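Local structure of putative secreted cellulose binding protein (Streptomyces coelicolor, 4OY7) at residues A60-D65 / G72-Y77; G154-D159 / M174-S179. The protein cleaves glycosidic bonds of cellulose oxidatively as a copper-dependent lytic polysaccharide monooxygenase, of which this chain is the catalytic domain. One frame throughout, in Å; residues are numbered along the deposited sequence.

Contact 1: residues A60-D65 / G72-Y77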
# COMPACT_ATOMS: atom_id res chain seq x y z
N ALA A 60 13.64 -9.02 -0.82
CA ALA A 60 14.41 -9.57 0.32
C ALA A 60 15.91 -9.50 0.11
O ALA A 60 16.42 -9.86 -0.96
CB ALA A 60 14.01 -11.02 0.60
N GLY A 61 16.63 -9.04 1.13
CA GLY A 61 18.06 -8.88 1.07
C GLY A 61 18.46 -7.46 0.70
O GLY A 61 19.63 -7.09 0.88
N TYR A 62 17.51 -6.69 0.16
CA TYR A 62 17.72 -5.28 -0.22
C TYR A 62 16.79 -4.29 0.56
O TYR A 62 17.28 -3.29 1.06
CB TYR A 62 17.54 -5.11 -1.74
CG TYR A 62 17.55 -3.67 -2.13
CD1 TYR A 62 18.72 -2.92 -2.03
CD2 TYR A 62 16.39 -3.03 -2.53
CE1 TYR A 62 18.74 -1.58 -2.34
CE2 TYR A 62 16.40 -1.70 -2.85
CZ TYR A 62 17.57 -0.97 -2.75
OH TYR A 62 17.60 0.36 -3.07
N VAL A 63 15.48 -4.55 0.58
CA VAL A 63 14.50 -3.77 1.38
C VAL A 63 14.47 -4.41 2.76
O VAL A 63 14.09 -5.57 2.89
CB VAL A 63 13.09 -3.72 0.70
CG1 VAL A 63 12.08 -2.85 1.43
CG2 VAL A 63 13.23 -3.24 -0.73
N PRO A 64 14.92 -3.68 3.80
CA PRO A 64 15.02 -4.35 5.10
C PRO A 64 13.67 -4.76 5.67
O PRO A 64 12.69 -4.07 5.43
CB PRO A 64 15.71 -3.30 5.98
CG PRO A 64 16.50 -2.49 5.01
CD PRO A 64 15.62 -2.39 3.80
N ASP A 65 13.63 -5.88 6.40
CA ASP A 65 12.41 -6.26 7.12
C ASP A 65 11.95 -5.08 7.96
O ASP A 65 12.77 -4.34 8.49
CB ASP A 65 12.58 -7.49 8.02
CG ASP A 65 12.78 -8.79 7.26
OD1 ASP A 65 12.32 -8.91 6.12
OD2 ASP A 65 13.39 -9.72 7.84
N GLY A 72 11.76 1.04 2.14
CA GLY A 72 13.09 0.93 2.74
C GLY A 72 13.65 2.22 3.28
O GLY A 72 14.85 2.32 3.57
N ASP A 73 12.76 3.19 3.49
CA ASP A 73 13.14 4.55 3.90
C ASP A 73 14.09 5.22 2.91
O ASP A 73 14.91 6.06 3.28
CB ASP A 73 13.68 4.57 5.34
CG ASP A 73 12.61 4.20 6.34
OD1 ASP A 73 11.48 4.76 6.28
OD2 ASP A 73 12.87 3.31 7.17
N ARG A 74 13.93 4.88 1.64
CA ARG A 74 14.76 5.42 0.56
C ARG A 74 14.05 6.43 -0.34
O ARG A 74 14.64 6.88 -1.33
CB ARG A 74 15.36 4.29 -0.26
CG ARG A 74 16.34 3.42 0.51
CD ARG A 74 17.07 2.50 -0.44
NE ARG A 74 18.09 1.70 0.24
CZ ARG A 74 17.97 0.43 0.66
NH1 ARG A 74 16.84 -0.31 0.51
NH2 ARG A 74 19.03 -0.14 1.24
N SER A 75 12.81 6.81 -0.04
CA SER A 75 12.07 7.76 -0.90
C SER A 75 12.54 9.18 -0.64
O SER A 75 13.30 9.43 0.30
CB SER A 75 10.56 7.65 -0.64
OG SER A 75 10.15 8.53 0.37
N PRO A 76 12.05 10.13 -1.44
CA PRO A 76 12.35 11.54 -1.18
C PRO A 76 11.68 12.13 0.07
O PRO A 76 11.95 13.29 0.38
CB PRO A 76 11.77 12.25 -2.42
CG PRO A 76 11.49 11.19 -3.42
CD PRO A 76 11.24 9.93 -2.65
N TYR A 77 10.80 11.37 0.72
CA TYR A 77 9.99 11.85 1.83
C TYR A 77 10.08 10.91 3.02
O TYR A 77 10.49 9.74 2.90
CB TYR A 77 8.51 11.97 1.40
CG TYR A 77 8.34 12.80 0.17
CD1 TYR A 77 8.63 14.17 0.20
CD2 TYR A 77 7.94 12.24 -1.03
CE1 TYR A 77 8.51 14.95 -0.93
CE2 TYR A 77 7.85 13.01 -2.19
CZ TYR A 77 8.12 14.37 -2.11
OH TYR A 77 8.01 15.15 -3.23
O HOH W 1 19.75 -2.86 2.56
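Tyr62 holds CG anti to its own backbone N (chi1 172°), and the side chain of Arg74 runs extended from CG to NE. Together these torsions lay the guanidinium over one face of the tyrosine ring. The two planes are nearly parallel, 9° apart, and their centres lie 4.2 Å from each other. This is an offset stack that is also a cation-pi contact. Arg74 NH1 sits 3.4 Å from Tyr62 CZ, toward the rim of the ring, and Arg74 CD comes alongside Tyr62 OH at 3.4 Å.

The same NH1 donates a hydrogen bond to the carbonyl oxygen of Tyr62, with Arg74 NH1 and Tyr62 O 3.1 Å apart. The bond lies close to the guanidinium plane but reaches the oxygen from above the carbonyl plane. A water closes the edge, donating to Tyr62 O and accepting from Arg74 NH2. Val63 CA lies at the guanidinium edge, and Val63 CG1 packs 4.0 Å from Gly72 N. A CB at Gly72 would probably be crowded by Arg74 NH1, and the positive phi there also suits glycine.

Both segments belong to the long loop between strands 51-52 and 92-94. Asp52 on the first strand bonds Tyr62 OH, and Arg58 makes a further cation-pi contact with the ring. One arginine thus ties the loop to itself twice. Its charge probably polarises ring face and carbonyl, and both contacts limit its rotation.

Contact 2: residues G154-D159 / M174-S179; sequences GHYYWD and MQWVRS
This is a buried side-chain contact between two strands that belong to different sheets of the beta-sandwich core. Strand 155-161 lies in the antiparallel four-stranded sheet, and strand 168-178 lies in the mixed sheet facing it. The backbones stay well apart: the nearest CA atoms, those of Tyr156 and Trp176, are 11.4 Å from each other. No hydrogen bond joins the segments, and two pairs of side chains bridge the gap.

Tyr156 reaches Trp176 with the hydroxyl end of its ring. Tyr156 OH meets the edge of the indole 3.5 Å from Trp176 CZ2, and Tyr156 CE2 lies 3.7 Å from the same carbon. The ring planes are oblique at 71°. Trp176 CG stands anti to its backbone N (chi1 -174°), which sends the six-membered ring across toward the tyrosine. The second pair is a Met-aromatic contact. The extended chain of Met174 brings SD to the edge of the Trp158 indole, 4.0 Å from Trp158 CZ2.

Polar ends find partners outside the segments. Tyr156 OH bonds the backbone N of His110, a copper ligand, and Trp158 NE1 bonds Gln138. Phe114 stacks on Trp176 and also meets Trp158, linking the two pairs. A phenylalanine in place of Tyr156 would probably leave the backbone N of His110 without this partner and open a gap beside Trp176 CZ2. The side chain of Trp176 lies about 5 Å from the bound copper at nearest atoms. The Trp158-Met174 pair packs between the two sheets. The Tyr156-Trp176 pair is second-shell to the copper site: aromatic surface packs close to the metal, and one phenol hydroxyl holds the backbone N of a ligand histidine.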
# COMPACT_ATOMS: atom_id res chain seq x y z
N GLY A 154 -7.96 8.56 -10.61
CA GLY A 154 -7.40 7.76 -11.69
C GLY A 154 -6.70 6.53 -11.16
O GLY A 154 -6.07 6.57 -10.09
N HIS A 155 -6.84 5.41 -11.87
CA HIS A 155 -6.23 4.19 -11.39
C HIS A 155 -6.08 3.10 -12.44
O HIS A 155 -6.84 3.02 -13.43
CB HIS A 155 -7.05 3.62 -10.24
CG HIS A 155 -8.46 3.34 -10.62
ND1 HIS A 155 -9.43 4.32 -10.68
CD2 HIS A 155 -9.06 2.19 -11.03
CE1 HIS A 155 -10.56 3.78 -11.10
NE2 HIS A 155 -10.37 2.49 -11.29
N TYR A 156 -5.08 2.27 -12.20
CA TYR A 156 -5.01 0.92 -12.77
C TYR A 156 -6.06 0.06 -12.08
O TYR A 156 -6.47 0.35 -10.96
CB TYR A 156 -3.63 0.33 -12.53
CG TYR A 156 -2.49 1.06 -13.22
CD1 TYR A 156 -2.11 0.76 -14.53
CD2 TYR A 156 -1.77 2.05 -12.55
CE1 TYR A 156 -1.06 1.42 -15.14
CE2 TYR A 156 -0.72 2.72 -13.16
CZ TYR A 156 -0.36 2.39 -14.44
OH TYR A 156 0.67 3.07 -15.02
N TYR A 157 -6.54 -0.96 -12.75
CA TYR A 157 -7.58 -1.81 -12.24
C TYR A 157 -7.34 -3.25 -12.73
O TYR A 157 -6.94 -3.48 -13.90
CB TYR A 157 -9.01 -1.33 -12.60
CG TYR A 157 -9.39 -1.36 -14.05
CD1 TYR A 157 -9.95 -2.49 -14.62
CD2 TYR A 157 -9.25 -0.24 -14.86
CE1 TYR A 157 -10.33 -2.52 -15.94
CE2 TYR A 157 -9.64 -0.26 -16.19
CZ TYR A 157 -10.18 -1.40 -16.73
OH TYR A 157 -10.54 -1.44 -18.06
N TRP A 158 -7.61 -4.18 -11.83
CA TRP A 158 -7.57 -5.62 -12.08
C TRP A 158 -8.35 -6.37 -11.01
O TRP A 158 -8.74 -5.79 -10.01
CB TRP A 158 -6.14 -6.14 -12.15
CG TRP A 158 -5.33 -6.10 -10.88
CD1 TRP A 158 -5.25 -7.09 -9.93
CD2 TRP A 158 -4.44 -5.05 -10.43
NE1 TRP A 158 -4.36 -6.73 -8.93
CE2 TRP A 158 -3.85 -5.49 -9.22
CE3 TRP A 158 -4.07 -3.80 -10.97
CZ2 TRP A 158 -2.93 -4.73 -8.52
CZ3 TRP A 158 -3.14 -3.03 -10.27
CH2 TRP A 158 -2.57 -3.50 -9.06
N ASP A 159 -8.59 -7.66 -11.24
CA ASP A 159 -9.30 -8.48 -10.27
C ASP A 159 -8.31 -9.30 -9.45
O ASP A 159 -7.31 -9.76 -10.00
CB ASP A 159 -10.25 -9.45 -10.97
CG ASP A 159 -11.37 -8.77 -11.72
OD1 ASP A 159 -11.94 -7.80 -11.18
OD2 ASP A 159 -11.72 -9.27 -12.82
N MET A 174 2.15 -4.52 -2.01
CA MET A 174 2.38 -4.52 -3.46
C MET A 174 3.65 -3.79 -3.79
O MET A 174 3.97 -2.74 -3.17
CB MET A 174 1.23 -3.89 -4.22
CG MET A 174 -0.13 -4.35 -3.78
SD MET A 174 -1.41 -3.74 -4.91
CE MET A 174 -2.84 -4.06 -3.90
N GLN A 175 4.39 -4.36 -4.72
CA GLN A 175 5.58 -3.72 -5.27
C GLN A 175 5.32 -3.51 -6.75
O GLN A 175 5.03 -4.44 -7.51
CB GLN A 175 6.84 -4.55 -5.04
CG GLN A 175 8.12 -3.77 -5.29
CD GLN A 175 9.36 -4.55 -4.90
OE1 GLN A 175 9.29 -5.49 -4.09
NE2 GLN A 175 10.52 -4.16 -5.45
N TRP A 176 5.36 -2.24 -7.15
CA TRP A 176 5.16 -1.84 -8.51
C TRP A 176 6.53 -1.73 -9.13
O TRP A 176 7.31 -0.83 -8.79
CB TRP A 176 4.45 -0.49 -8.58
CG TRP A 176 4.07 -0.03 -9.95
CD1 TRP A 176 4.06 -0.76 -11.11
CD2 TRP A 176 3.59 1.28 -10.30
NE1 TRP A 176 3.63 0.02 -12.15
CE2 TRP A 176 3.33 1.27 -11.68
CE3 TRP A 176 3.36 2.46 -9.57
CZ2 TRP A 176 2.85 2.39 -12.35
CZ3 TRP A 176 2.91 3.55 -10.22
CH2 TRP A 176 2.64 3.52 -11.60
N VAL A 177 6.83 -2.65 -10.04
CA VAL A 177 8.15 -2.79 -10.63
C VAL A 177 8.10 -2.28 -12.06
O VAL A 177 7.54 -2.91 -12.96
CB VAL A 177 8.61 -4.26 -10.56
CG1 VAL A 177 10.01 -4.41 -11.15
CG2 VAL A 177 8.52 -4.70 -9.11
N ARG A 178 8.64 -1.08 -12.25
CA ARG A 178 8.68 -0.49 -13.58
C ARG A 178 9.55 -1.34 -14.49
O ARG A 178 10.55 -1.90 -14.07
CB ARG A 178 9.23 0.95 -13.53
CG ARG A 178 8.23 1.94 -12.93
CD ARG A 178 8.80 3.36 -12.86
NE ARG A 178 9.09 3.91 -14.19
CZ ARG A 178 9.59 5.13 -14.40
NH1 ARG A 178 9.87 5.94 -13.39
NH2 ARG A 178 9.86 5.52 -15.64
N SER A 179 9.12 -1.45 -15.73
CA SER A 179 9.91 -2.14 -16.75
C SER A 179 10.89 -1.21 -17.46
O SER A 179 11.74 -1.69 -18.21
CB SER A 179 9.01 -2.84 -17.76
OG SER A 179 8.17 -1.89 -18.36

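Contact 1 is at the surface and contact 2 is in the core. Their centres are 19 Å apart and they do not touch; the nearest atoms are about 6 Å apart. They share no element: contact 1 stays inside one loop, whereas contact 2 joins strands of two sheets. The chemistry follows the place. At the surface a charged guanidinium, a carbonyl and a water do the work, while the core relies on aromatic edges and a sulfur. In both, a tyrosine hydroxyl ties the contact to a neighbouring element, a strand in one and the copper site in the other. Contact 2 is the one beside the copper.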